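Local atomic coordinates of gdp-l-fucose synthetase (Naegleria fowleri, PDB entry 6AQZ), a protein that binds NADP and probably catalyses the NADPH-dependent epimerisation and reduction that yields GDP-L-fucose. Residues A[25-36]-A[76-85]; A[120-128]-A[247-255]. All blocks are in the same frame, centred on the assembly; numbering follows the deposited sequence.

The two contacts illustrate how a Rossmann-type nucleotide-binding fold is put together: interaction 1 pairs strands within the central sheet, and interaction 2 lays a helix against it. Their centres lie about 11 Å apart, on the same side of the chain's centre, and along the sequence 25-36/76-85 closes before 120-128/247-255 opens. Strands 80-83 and 123-127 are neighbours in the sheet, where H83 N approaches I125 O at 2.7 Å, probably as a hydrogen bond, so strands 26-30, 80-83 and 123-127 run side by side. Both contacts touch NADP at the C-terminal ends of these parallel strands, which together form part of the NADP pocket.

Interaction 1 (A[25-36]-A[76-85]); sequences DVILVTGGTGLF and YRPTYVIHLA. With NAP (NADP nicotinamide-adenine-dinucleotide phosphate), chain G.
L28 and V29 pair with V81 and I82 at the centre of a parallel ladder formed by strands 26-30 and 80-83, whose axes diverge by only 14°. Successive backbone bonds link L28 N to Y80 O, I82 N to L28 O (2.8 Å) and T30 N to I82 O. At the start of the ladder V26 O accepts from two amides, T79 N and Y80 N.

Hydroxyl groups close the ladder at both ends. T79 OG1 donates to D25 OD1 at 2.9 Å, on the anti side of that oxygen and tilted out of the carboxylate plane, and accepts a longer bond from V26 N; D25 OD2 is held separately by T22 N. At the other end, T30 OG1 sits between its own backbone N and carbonyl carbon (chi1 79°), a position from which it bonds H83 ND1 at the imidazole edge (2.9 Å) and accepts from A85 N (3.0 Å). With N109 bonded to H83 NE2, both ring nitrogens are engaged, which should fix the ring's rotation.

Apolar packing occupies both faces. On one, L28 CB rests against P78 CB at 3.8 Å and V81 CG2, while L28 CD1 nears the Y76 ring. On the other, I27 CG1 lies against Y80 CB, V29 CG1 meets L84 CD1, and L84 CD2 touches F36 CD2, the two side chains crossing at about a right angle.

Beyond T30 the chain turns through G31, G32 and G34 against the cofactor. L35 N donates to NAP O2A (2.8 Å) and F36 N to NAP O1N, one amide for each phosphate of the bridge, while T33 OG1 reaches NAP O1X of the 2'-phosphate at 2.6 Å. This strand, glycine-rich turn and helix is consistent with the dinucleotide-binding motif of a Rossmann fold, reading as the TGxxGxxG (G31, G34) of extended short-chain dehydrogenases/reductases.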
loop_
_atom_site.group_PDB
_atom_site.type_symbol
_atom_site.label_atom_id
_atom_site.label_comp_id
_atom_site.label_asym_id
_atom_site.label_seq_id
_atom_site.Cartn_x
_atom_site.Cartn_y
_atom_site.Cartn_z
ATOM N N ASP A 25 22.831 1.944 25.625
ATOM C CA ASP A 25 21.832 1.696 24.609
ATOM C C ASP A 25 20.439 1.875 25.178
ATOM O O ASP A 25 20.158 1.499 26.321
ATOM C CB ASP A 25 21.956 0.277 24.058
ATOM C CG ASP A 25 23.133 0.106 23.152
ATOM O OD1 ASP A 25 23.285 0.921 22.210
ATOM O OD2 ASP A 25 23.902 -0.847 23.391
ATOM N N VAL A 26 19.555 2.391 24.338
ATOM C CA VAL A 26 18.156 2.601 24.663
ATOM C C VAL A 26 17.385 1.830 23.612
ATOM O O VAL A 26 17.563 2.075 22.415
ATOM C CB VAL A 26 17.782 4.094 24.629
ATOM C CG1 VAL A 26 16.361 4.310 25.092
ATOM C CG2 VAL A 26 18.763 4.934 25.433
ATOM N N ILE A 27 16.546 0.895 24.046
ATOM C CA ILE A 27 15.779 0.072 23.124
ATOM C C ILE A 27 14.313 0.406 23.327
ATOM O O ILE A 27 13.751 0.113 24.388
ATOM C CB ILE A 27 16.013 -1.431 23.323
ATOM C CG1 ILE A 27 17.496 -1.795 23.235
ATOM C CG2 ILE A 27 15.212 -2.212 22.284
ATOM C CD1 ILE A 27 18.255 -1.723 24.605
ATOM N N LEU A 28 13.687 0.965 22.292
ATOM C CA LEU A 28 12.282 1.352 22.317
ATOM C C LEU A 28 11.437 0.237 21.717
ATOM O O LEU A 28 11.694 -0.203 20.591
ATOM C CB LEU A 28 12.088 2.649 21.536
ATOM C CG LEU A 28 10.826 3.481 21.765
ATOM C CD1 LEU A 28 10.679 3.913 23.217
ATOM C CD2 LEU A 28 10.809 4.688 20.803
ATOM N N VAL A 29 10.440 -0.230 22.468
ATOM C CA VAL A 29 9.562 -1.311 22.019
ATOM C C VAL A 29 8.158 -0.717 21.918
ATOM O O VAL A 29 7.484 -0.509 22.939
ATOM C CB VAL A 29 9.585 -2.525 22.962
ATOM C CG1 VAL A 29 8.685 -3.654 22.435
ATOM C CG2 VAL A 29 11.001 -3.048 23.159
ATOM N N THR A 30 7.703 -0.436 20.692
ATOM C CA THR A 30 6.304 -0.066 20.527
ATOM C C THR A 30 5.464 -1.322 20.644
ATOM O O THR A 30 5.917 -2.423 20.308
ATOM C CB THR A 30 6.031 0.609 19.176
ATOM O OG1 THR A 30 5.934 -0.389 18.149
ATOM C CG2 THR A 30 7.128 1.640 18.832
ATOM N N GLY A 31 4.227 -1.153 21.109
ATOM C CA GLY A 31 3.392 -2.319 21.365
ATOM C C GLY A 31 3.991 -3.272 22.379
ATOM O O GLY A 31 3.769 -4.488 22.304
ATOM N N GLY A 32 4.750 -2.744 23.335
ATOM C CA GLY A 32 5.422 -3.578 24.313
ATOM C C GLY A 32 4.545 -4.138 25.426
ATOM O O GLY A 32 5.061 -4.906 26.236
ATOM N N THR A 33 3.255 -3.763 25.493
ATOM C CA THR A 33 2.338 -4.242 26.522
ATOM C C THR A 33 1.438 -5.377 26.040
ATOM O O THR A 33 0.714 -5.960 26.858
ATOM C CB THR A 33 1.454 -3.099 27.081
ATOM O OG1 THR A 33 0.656 -2.526 26.037
ATOM C CG2 THR A 33 2.315 -1.998 27.728
ATOM N N GLY A 34 1.483 -5.723 24.749
ATOM C CA GLY A 34 0.677 -6.804 24.214
ATOM C C GLY A 34 1.360 -8.150 24.362
ATOM O O GLY A 34 2.421 -8.278 24.974
ATOM N N LEU A 35 0.784 -9.149 23.695
ATOM C CA LEU A 35 1.306 -10.512 23.796
ATOM C C LEU A 35 2.808 -10.602 23.470
ATOM O O LEU A 35 3.626 -10.978 24.325
ATOM C CB LEU A 35 0.497 -11.416 22.863
ATOM C CG LEU A 35 1.058 -12.818 22.680
ATOM C CD1 LEU A 35 0.981 -13.571 24.025
ATOM C CD2 LEU A 35 0.318 -13.574 21.619
ATOM N N PHE A 36 3.194 -10.212 22.249
ATOM C CA PHE A 36 4.586 -10.341 21.813
ATOM C C PHE A 36 5.496 -9.473 22.674
ATOM O O PHE A 36 6.554 -9.927 23.136
ATOM C CB PHE A 36 4.693 -9.972 20.317
ATOM C CG PHE A 36 5.876 -10.602 19.567
ATOM C CD1 PHE A 36 6.857 -11.336 20.228
ATOM C CD2 PHE A 36 5.993 -10.437 18.198
ATOM C CE1 PHE A 36 7.918 -11.888 19.543
ATOM C CE2 PHE A 36 7.071 -10.999 17.479
ATOM C CZ PHE A 36 8.033 -11.715 18.156
ATOM N N TYR A 76 13.504 9.513 24.918
ATOM C CA TYR A 76 14.387 8.387 25.204
ATOM C C TYR A 76 15.577 8.272 24.258
ATOM O O TYR A 76 16.558 7.608 24.615
ATOM C CB TYR A 76 13.597 7.064 25.176
ATOM C CG TYR A 76 12.482 7.004 26.209
ATOM C CD1 TYR A 76 12.772 6.897 27.565
ATOM C CD2 TYR A 76 11.145 7.068 25.831
ATOM C CE1 TYR A 76 11.769 6.860 28.522
ATOM C CE2 TYR A 76 10.134 7.028 26.779
ATOM C CZ TYR A 76 10.455 6.925 28.128
ATOM O OH TYR A 76 9.465 6.880 29.082
ATOM N N ARG A 77 15.523 8.901 23.072
ATOM C CA ARG A 77 16.579 8.845 22.062
ATOM C C ARG A 77 17.103 7.421 21.891
ATOM O O ARG A 77 18.249 7.146 22.256
ATOM C CB ARG A 77 17.742 9.776 22.426
ATOM C CG ARG A 77 17.393 11.250 22.605
ATOM C CD ARG A 77 16.948 11.925 21.303
ATOM N NE ARG A 77 16.448 13.280 21.557
ATOM C CZ ARG A 77 16.958 14.398 21.042
ATOM N NH1 ARG A 77 17.989 14.349 20.198
ATOM N NH2 ARG A 77 16.411 15.572 21.358
ATOM N N PRO A 78 16.313 6.490 21.362
ATOM C CA PRO A 78 16.752 5.091 21.323
ATOM C C PRO A 78 17.843 4.863 20.285
ATOM O O PRO A 78 17.923 5.572 19.276
ATOM C CB PRO A 78 15.480 4.343 20.925
ATOM C CG PRO A 78 14.775 5.326 20.068
ATOM C CD PRO A 78 14.996 6.660 20.725
ATOM N N THR A 79 18.667 3.828 20.534
ATOM C CA THR A 79 19.597 3.281 19.545
ATOM C C THR A 79 19.027 2.083 18.798
ATOM O O THR A 79 19.552 1.725 17.740
ATOM C CB THR A 79 20.937 2.864 20.190
ATOM O OG1 THR A 79 20.715 1.979 21.296
ATOM C CG2 THR A 79 21.723 4.079 20.660
ATOM N N TYR A 80 18.011 1.428 19.352
ATOM C CA TYR A 80 17.347 0.312 18.705
ATOM C C TYR A 80 15.855 0.466 18.913
ATOM O O TYR A 80 15.412 1.050 19.902
ATOM C CB TYR A 80 17.846 -1.034 19.242
ATOM C CG TYR A 80 19.295 -1.284 18.856
ATOM C CD1 TYR A 80 19.619 -1.799 17.609
ATOM C CD2 TYR A 80 20.346 -0.941 19.716
ATOM C CE1 TYR A 80 20.954 -1.997 17.234
ATOM C CE2 TYR A 80 21.684 -1.135 19.348
ATOM C CZ TYR A 80 21.977 -1.663 18.115
ATOM O OH TYR A 80 23.293 -1.872 17.747
ATOM N N VAL A 81 15.083 -0.015 17.948
ATOM C CA VAL A 81 13.635 0.027 18.023
ATOM C C VAL A 81 13.101 -1.343 17.623
ATOM O O VAL A 81 13.485 -1.888 16.579
ATOM C CB VAL A 81 13.057 1.151 17.137
ATOM C CG1 VAL A 81 11.534 1.009 16.964
ATOM C CG2 VAL A 81 13.370 2.483 17.754
ATOM N N ILE A 82 12.238 -1.908 18.463
ATOM C CA ILE A 82 11.452 -3.081 18.103
ATOM C C ILE A 82 10.019 -2.594 17.950
ATOM O O ILE A 82 9.394 -2.176 18.930
ATOM C CB ILE A 82 11.543 -4.198 19.147
ATOM C CG1 ILE A 82 12.996 -4.624 19.360
ATOM C CG2 ILE A 82 10.699 -5.398 18.700
ATOM C CD1 ILE A 82 13.127 -5.748 20.356
ATOM N N HIS A 83 9.502 -2.628 16.721
ATOM C CA HIS A 83 8.205 -2.038 16.380
ATOM C C HIS A 83 7.168 -3.157 16.328
ATOM O O HIS A 83 7.041 -3.850 15.319
ATOM C CB HIS A 83 8.310 -1.289 15.053
ATOM C CG HIS A 83 6.999 -0.829 14.502
ATOM N ND1 HIS A 83 5.994 -0.313 15.298
ATOM C CD2 HIS A 83 6.543 -0.763 13.228
ATOM C CE1 HIS A 83 4.966 0.020 14.540
ATOM N NE2 HIS A 83 5.279 -0.232 13.278
ATOM N N LEU A 84 6.443 -3.356 17.440
ATOM C CA LEU A 84 5.398 -4.365 17.512
ATOM C C LEU A 84 3.992 -3.776 17.493
ATOM O O LEU A 84 3.033 -4.513 17.263
ATOM C CB LEU A 84 5.565 -5.220 18.784
ATOM C CG LEU A 84 6.945 -5.873 19.026
ATOM C CD1 LEU A 84 6.948 -6.606 20.372
ATOM C CD2 LEU A 84 7.405 -6.814 17.940
ATOM N N ALA A 85 3.838 -2.483 17.729
ATOM C CA ALA A 85 2.502 -1.915 17.795
ATOM C C ALA A 85 1.804 -2.070 16.450
ATOM O O ALA A 85 2.418 -1.925 15.384
ATOM C CB ALA A 85 2.575 -0.433 18.172
HETATM P PA NAP G . -1.525 -7.265 20.958
HETATM O O1A NAP G . -2.915 -6.950 20.495
HETATM O O2A NAP G . -1.259 -8.345 21.973
HETATM O O5B NAP G . -0.762 -5.907 21.510
HETATM C C5B NAP G . -0.662 -5.033 20.441
HETATM C C4B NAP G . 0.125 -3.798 20.958
HETATM O O4B NAP G . -0.073 -2.651 20.092
HETATM C C3B NAP G . -0.297 -3.405 22.432
HETATM O O3B NAP G . 0.827 -2.971 23.150
HETATM C C2B NAP G . -1.145 -2.149 22.185
HETATM O O2B NAP G . -1.056 -1.232 23.149
HETATM C C1B NAP G . -0.308 -1.558 20.971
HETATM N N9A NAP G . -1.043 -0.519 20.260
HETATM C C8A NAP G . -2.158 -0.676 19.463
HETATM N N7A NAP G . -2.604 0.487 18.936
HETATM C C5A NAP G . -1.733 1.441 19.437
HETATM C C6A NAP G . -1.679 2.820 19.258
HETATM N N6A NAP G . -2.612 3.460 18.444
HETATM N N1A NAP G . -0.705 3.564 19.838
HETATM C C2A NAP G . 0.174 2.850 20.603
HETATM N N3A NAP G . 0.241 1.530 20.877
HETATM C C4A NAP G . -0.743 0.834 20.260
HETATM O O3 NAP G . -0.834 -7.640 19.486
HETATM P PN NAP G . 0.306 -8.747 19.578
HETATM O O1N NAP G . 1.388 -8.421 20.535
HETATM O O2N NAP G . -0.210 -10.153 19.373
HETATM O O5D NAP G . 1.146 -8.560 18.055
HETATM C C5D NAP G . 1.981 -7.472 18.031
HETATM C C4D NAP G . 2.658 -7.565 16.682
HETATM O O4D NAP G . 2.808 -8.959 16.363
HETATM C C3D NAP G . 1.660 -6.957 15.585
HETATM O O3D NAP G . 2.382 -6.201 14.675
HETATM C C2D NAP G . 1.046 -8.218 14.938
HETATM O O2D NAP G . 0.786 -8.093 13.594
HETATM C C1D NAP G . 2.228 -9.220 15.091
HETATM N N1N NAP G . 1.735 -10.622 14.969
HETATM C C2N NAP G . 1.000 -11.246 15.980
HETATM C C3N NAP G . 0.532 -12.533 15.810
HETATM C C7N NAP G . -0.266 -13.181 16.900
HETATM O O7N NAP G . -0.791 -14.300 16.773
HETATM N N7N NAP G . -0.441 -12.504 18.112
HETATM C C4N NAP G . 0.772 -13.309 14.572
HETATM C C5N NAP G . 1.552 -12.557 13.543
HETATM C C6N NAP G . 1.991 -11.315 13.758
HETATM P P2B NAP G . -2.283 -1.358 24.535
HETATM O O1X NAP G . -1.807 -2.630 25.167
HETATM O O2X NAP G . -1.966 -0.057 25.275
HETATM O O3X NAP G . -3.558 -1.413 23.747
#

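Interaction 2 (A[120-128]-A[247-255]). With NAP (NADP nicotinamide-adenine-dinucleotide phosphate), chain G.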
loop_
_atom_site.group_PDB
_atom_site.type_symbol
_atom_site.label_atom_id
_atom_site.label_comp_id
_atom_site.label_asym_id
_atom_site.label_seq_id
_atom_site.Cartn_x
_atom_site.Cartn_y
_atom_site.Cartn_z
ATOM N N GLY A 120 17.995 8.582 14.030
ATOM C CA GLY A 120 19.191 7.777 13.862
ATOM C C GLY A 120 19.237 6.447 14.588
ATOM O O GLY A 120 20.303 6.048 15.070
ATOM N N VAL A 121 18.108 5.748 14.680
ATOM C CA VAL A 121 18.112 4.412 15.268
ATOM C C VAL A 121 19.006 3.514 14.424
ATOM O O VAL A 121 18.953 3.551 13.188
ATOM C CB VAL A 121 16.679 3.875 15.349
ATOM C CG1 VAL A 121 16.670 2.444 15.843
ATOM C CG2 VAL A 121 15.825 4.783 16.249
ATOM N N LYS A 122 19.870 2.739 15.084
ATOM C CA LYS A 122 20.817 1.908 14.343
ATOM C C LYS A 122 20.094 0.788 13.611
ATOM O O LYS A 122 20.295 0.594 12.406
ATOM C CB LYS A 122 21.895 1.334 15.275
ATOM C CG LYS A 122 22.809 2.351 15.959
ATOM C CD LYS A 122 23.815 1.634 16.873
ATOM C CE LYS A 122 24.972 2.520 17.328
ATOM N NZ LYS A 122 24.545 3.637 18.215
ATOM N N LYS A 123 19.193 0.089 14.302
ATOM C CA LYS A 123 18.458 -1.020 13.707
ATOM C C LYS A 123 17.019 -1.008 14.221
ATOM O O LYS A 123 16.777 -0.784 15.408
ATOM C CB LYS A 123 19.112 -2.367 14.013
ATOM C CG LYS A 123 18.565 -3.505 13.175
ATOM C CD LYS A 123 18.978 -4.873 13.702
ATOM C CE LYS A 123 20.363 -5.255 13.258
ATOM N NZ LYS A 123 20.662 -6.699 13.540
ATOM N N THR A 124 16.071 -1.199 13.307
ATOM C CA THR A 124 14.645 -1.222 13.611
ATOM C C THR A 124 14.078 -2.534 13.095
ATOM O O THR A 124 14.336 -2.912 11.951
ATOM C CB THR A 124 13.932 -0.009 12.982
ATOM O OG1 THR A 124 14.379 1.176 13.640
ATOM C CG2 THR A 124 12.393 -0.108 13.074
ATOM N N ILE A 125 13.363 -3.257 13.950
ATOM C CA ILE A 125 12.748 -4.511 13.554
ATOM C C ILE A 125 11.255 -4.351 13.711
ATOM O O ILE A 125 10.768 -4.117 14.823
ATOM C CB ILE A 125 13.247 -5.697 14.382
ATOM C CG1 ILE A 125 14.745 -5.795 14.265
ATOM C CG2 ILE A 125 12.666 -6.983 13.829
ATOM C CD1 ILE A 125 15.273 -6.998 14.939
ATOM N N SER A 126 10.534 -4.480 12.610
ATOM C CA SER A 126 9.091 -4.368 12.600
ATOM C C SER A 126 8.514 -5.762 12.430
ATOM O O SER A 126 9.231 -6.726 12.158
ATOM C CB SER A 126 8.642 -3.431 11.481
ATOM O OG SER A 126 9.123 -2.123 11.728
ATOM N N CYS A 127 7.202 -5.860 12.536
ATOM C CA CYS A 127 6.555 -7.156 12.616
ATOM C C CYS A 127 5.482 -7.270 11.539
ATOM O O CYS A 127 4.598 -6.417 11.457
ATOM C CB CYS A 127 5.980 -7.342 14.026
ATOM S SG CYS A 127 5.566 -8.989 14.384
ATOM N N LEU A 128 5.573 -8.304 10.702
ATOM C CA LEU A 128 4.550 -8.658 9.728
ATOM C C LEU A 128 3.745 -9.844 10.266
ATOM O O LEU A 128 3.714 -10.092 11.472
ATOM C CB LEU A 128 5.162 -8.987 8.359
ATOM C CG LEU A 128 6.221 -8.038 7.809
ATOM C CD1 LEU A 128 6.651 -8.429 6.387
ATOM C CD2 LEU A 128 5.803 -6.609 7.884
ATOM N N LEU A 247 13.150 -13.242 18.010
ATOM C CA LEU A 247 13.198 -11.821 17.680
ATOM C C LEU A 247 14.477 -11.194 18.216
ATOM O O LEU A 247 15.104 -10.370 17.538
ATOM C CB LEU A 247 11.960 -11.099 18.226
ATOM C CG LEU A 247 11.824 -9.572 18.167
ATOM C CD1 LEU A 247 11.855 -9.033 16.706
ATOM C CD2 LEU A 247 10.526 -9.167 18.806
ATOM N N LEU A 248 14.867 -11.551 19.448
ATOM C CA LEU A 248 16.083 -10.977 20.016
ATOM C C LEU A 248 17.331 -11.440 19.262
ATOM O O LEU A 248 18.237 -10.638 19.010
ATOM C CB LEU A 248 16.169 -11.296 21.503
ATOM C CG LEU A 248 15.118 -10.473 22.260
ATOM C CD1 LEU A 248 15.000 -10.915 23.719
ATOM C CD2 LEU A 248 15.360 -8.970 22.146
ATOM N N TRP A 249 17.392 -12.718 18.889
ATOM C CA TRP A 249 18.466 -13.159 18.007
ATOM C C TRP A 249 18.510 -12.321 16.726
ATOM O O TRP A 249 19.584 -11.915 16.273
ATOM C CB TRP A 249 18.294 -14.646 17.683
ATOM C CG TRP A 249 19.270 -15.135 16.695
ATOM C CD1 TRP A 249 20.476 -15.722 16.946
ATOM C CD2 TRP A 249 19.146 -15.071 15.266
ATOM N NE1 TRP A 249 21.114 -16.026 15.768
ATOM C CE2 TRP A 249 20.319 -15.644 14.718
ATOM C CE3 TRP A 249 18.159 -14.587 14.399
ATOM C CZ2 TRP A 249 20.530 -15.753 13.343
ATOM C CZ3 TRP A 249 18.373 -14.684 13.017
ATOM C CH2 TRP A 249 19.551 -15.258 12.511
ATOM N N THR A 250 17.346 -12.040 16.143
ATOM C CA THR A 250 17.278 -11.241 14.920
ATOM C C THR A 250 17.883 -9.855 15.127
ATOM O O THR A 250 18.697 -9.402 14.326
ATOM C CB THR A 250 15.815 -11.162 14.447
ATOM O OG1 THR A 250 15.343 -12.475 14.114
ATOM C CG2 THR A 250 15.645 -10.254 13.227
ATOM N N MET A 251 17.532 -9.185 16.218
ATOM C CA MET A 251 18.119 -7.881 16.519
ATOM C C MET A 251 19.629 -7.979 16.687
ATOM O O MET A 251 20.358 -7.029 16.395
ATOM C CB MET A 251 17.487 -7.307 17.792
ATOM C CG MET A 251 18.061 -5.997 18.299
ATOM S SD MET A 251 17.240 -5.469 19.863
ATOM C CE MET A 251 17.853 -6.657 21.021
ATOM N N PHE A 252 20.109 -9.084 17.246
ATOM C CA PHE A 252 21.532 -9.190 17.525
ATOM C C PHE A 252 22.348 -9.545 16.289
ATOM O O PHE A 252 23.520 -9.173 16.212
ATOM C CB PHE A 252 21.783 -10.255 18.593
ATOM C CG PHE A 252 21.236 -9.903 19.946
ATOM C CD1 PHE A 252 21.081 -8.587 20.331
ATOM C CD2 PHE A 252 20.869 -10.901 20.830
ATOM C CE1 PHE A 252 20.587 -8.272 21.579
ATOM C CE2 PHE A 252 20.361 -10.590 22.080
ATOM C CZ PHE A 252 20.215 -9.269 22.450
ATOM N N ASN A 253 21.765 -10.288 15.347
ATOM C CA ASN A 253 22.560 -10.977 14.343
ATOM C C ASN A 253 22.163 -10.676 12.896
ATOM O O ASN A 253 23.007 -10.746 12.010
ATOM C CB ASN A 253 22.488 -12.493 14.586
ATOM C CG ASN A 253 23.067 -12.900 15.931
ATOM O OD1 ASN A 253 24.280 -12.955 16.089
ATOM N ND2 ASN A 253 22.187 -13.191 16.917
ATOM N N TYR A 254 20.903 -10.346 12.641
ATOM C CA TYR A 254 20.350 -10.388 11.290
ATOM C C TYR A 254 20.488 -9.035 10.602
ATOM O O TYR A 254 19.962 -8.028 11.095
ATOM C CB TYR A 254 18.897 -10.832 11.353
ATOM C CG TYR A 254 18.239 -11.151 10.047
ATOM C CD1 TYR A 254 18.648 -12.249 9.288
ATOM C CD2 TYR A 254 17.134 -10.427 9.615
ATOM C CE1 TYR A 254 18.008 -12.569 8.098
ATOM C CE2 TYR A 254 16.488 -10.743 8.441
ATOM C CZ TYR A 254 16.920 -11.808 7.682
ATOM O OH TYR A 254 16.254 -12.107 6.518
ATOM N N GLN A 255 21.191 -9.029 9.461
ATOM C CA GLN A 255 21.540 -7.820 8.727
ATOM C C GLN A 255 20.722 -7.621 7.468
ATOM O O GLN A 255 20.833 -6.571 6.846
ATOM C CB GLN A 255 23.024 -7.847 8.318
ATOM C CG GLN A 255 23.981 -7.607 9.423
ATOM C CD GLN A 255 25.400 -7.743 8.984
ATOM O OE1 GLN A 255 25.705 -8.485 8.049
ATOM N NE2 GLN A 255 26.292 -7.041 9.659
HETATM P PA NAP G . -1.525 -7.265 20.958
HETATM O O1A NAP G . -2.915 -6.950 20.495
HETATM O O2A NAP G . -1.259 -8.345 21.973
HETATM O O5B NAP G . -0.762 -5.907 21.510
HETATM C C5B NAP G . -0.662 -5.033 20.441
HETATM C C4B NAP G . 0.125 -3.798 20.958
HETATM O O4B NAP G . -0.073 -2.651 20.092
HETATM C C3B NAP G . -0.297 -3.405 22.432
HETATM O O3B NAP G . 0.827 -2.971 23.150
HETATM C C2B NAP G . -1.145 -2.149 22.185
HETATM O O2B NAP G . -1.056 -1.232 23.149
HETATM C C1B NAP G . -0.308 -1.558 20.971
HETATM N N9A NAP G . -1.043 -0.519 20.260
HETATM C C8A NAP G . -2.158 -0.676 19.463
HETATM N N7A NAP G . -2.604 0.487 18.936
HETATM C C5A NAP G . -1.733 1.441 19.437
HETATM C C6A NAP G . -1.679 2.820 19.258
HETATM N N6A NAP G . -2.612 3.460 18.444
HETATM N N1A NAP G . -0.705 3.564 19.838
HETATM C C2A NAP G . 0.174 2.850 20.603
HETATM N N3A NAP G . 0.241 1.530 20.877
HETATM C C4A NAP G . -0.743 0.834 20.260
HETATM O O3 NAP G . -0.834 -7.640 19.486
HETATM P PN NAP G . 0.306 -8.747 19.578
HETATM O O1N NAP G . 1.388 -8.421 20.535
HETATM O O2N NAP G . -0.210 -10.153 19.373
HETATM O O5D NAP G . 1.146 -8.560 18.055
HETATM C C5D NAP G . 1.981 -7.472 18.031
HETATM C C4D NAP G . 2.658 -7.565 16.682
HETATM O O4D NAP G . 2.808 -8.959 16.363
HETATM C C3D NAP G . 1.660 -6.957 15.585
HETATM O O3D NAP G . 2.382 -6.201 14.675
HETATM C C2D NAP G . 1.046 -8.218 14.938
HETATM O O2D NAP G . 0.786 -8.093 13.594
HETATM C C1D NAP G . 2.228 -9.220 15.091
HETATM N N1N NAP G . 1.735 -10.622 14.969
HETATM C C2N NAP G . 1.000 -11.246 15.980
HETATM C C3N NAP G . 0.532 -12.533 15.810
HETATM C C7N NAP G . -0.266 -13.181 16.900
HETATM O O7N NAP G . -0.791 -14.300 16.773
HETATM N N7N NAP G . -0.441 -12.504 18.112
HETATM C C4N NAP G . 0.772 -13.309 14.572
HETATM C C5N NAP G . 1.552 -12.557 13.543
HETATM C C6N NAP G . 1.991 -11.315 13.758
HETATM P P2B NAP G . -2.283 -1.358 24.535
HETATM O O1X NAP G . -1.807 -2.630 25.167
HETATM O O2X NAP G . -1.966 -0.057 25.275
HETATM O O3X NAP G . -3.558 -1.413 23.747
#
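K123 NZ is gripped by carbonyls of the last turn of helix 240-253 and of Y254, the residue just after it: it donates to M251 O and to Y254 O, both at 2.9 Å, and weakly to T250 O at 3.4 Å. The approach to M251 O is from above the carbonyl plane, 63° out of it, and Y254 O is likewise met from above its plane, so the ammonium does not lie on a lone pair of either oxygen. The lysine leaves the strand with CG anti to the backbone N and stays extended until a bend at chi3 (-82°) brings its tip in among these oxygens. A positive charge set against the C-terminal end of a helix would be expected to gain from the helix dipole, and the bonds give this buried amine several polar partners.

Two residues along the strand, I125 supplies the apolar half of the contact. Its CD1 presses on the helix backbone, 3.4 Å from M251 CA, and also meets M251 CB at 3.6 Å and T250 CG2 at 3.7 Å. The other branch, CG2, touches L247 CD1 at 3.6 Å, the two side chains sliding past each other in opposite directions. Thus one isoleucine spans a full turn of the helix, from L247 to M251.

The helix segment runs roughly antiparallel to strand 123-127, at 150° with 9.3 Å between the axes, packing on the sheet face that carries K123 and I125. Strands 80-83 and 184-194 flank the strand within the sheet, and L247 also leans on F36 and V40 of helix 35-46, joining two helices that lie over this same face.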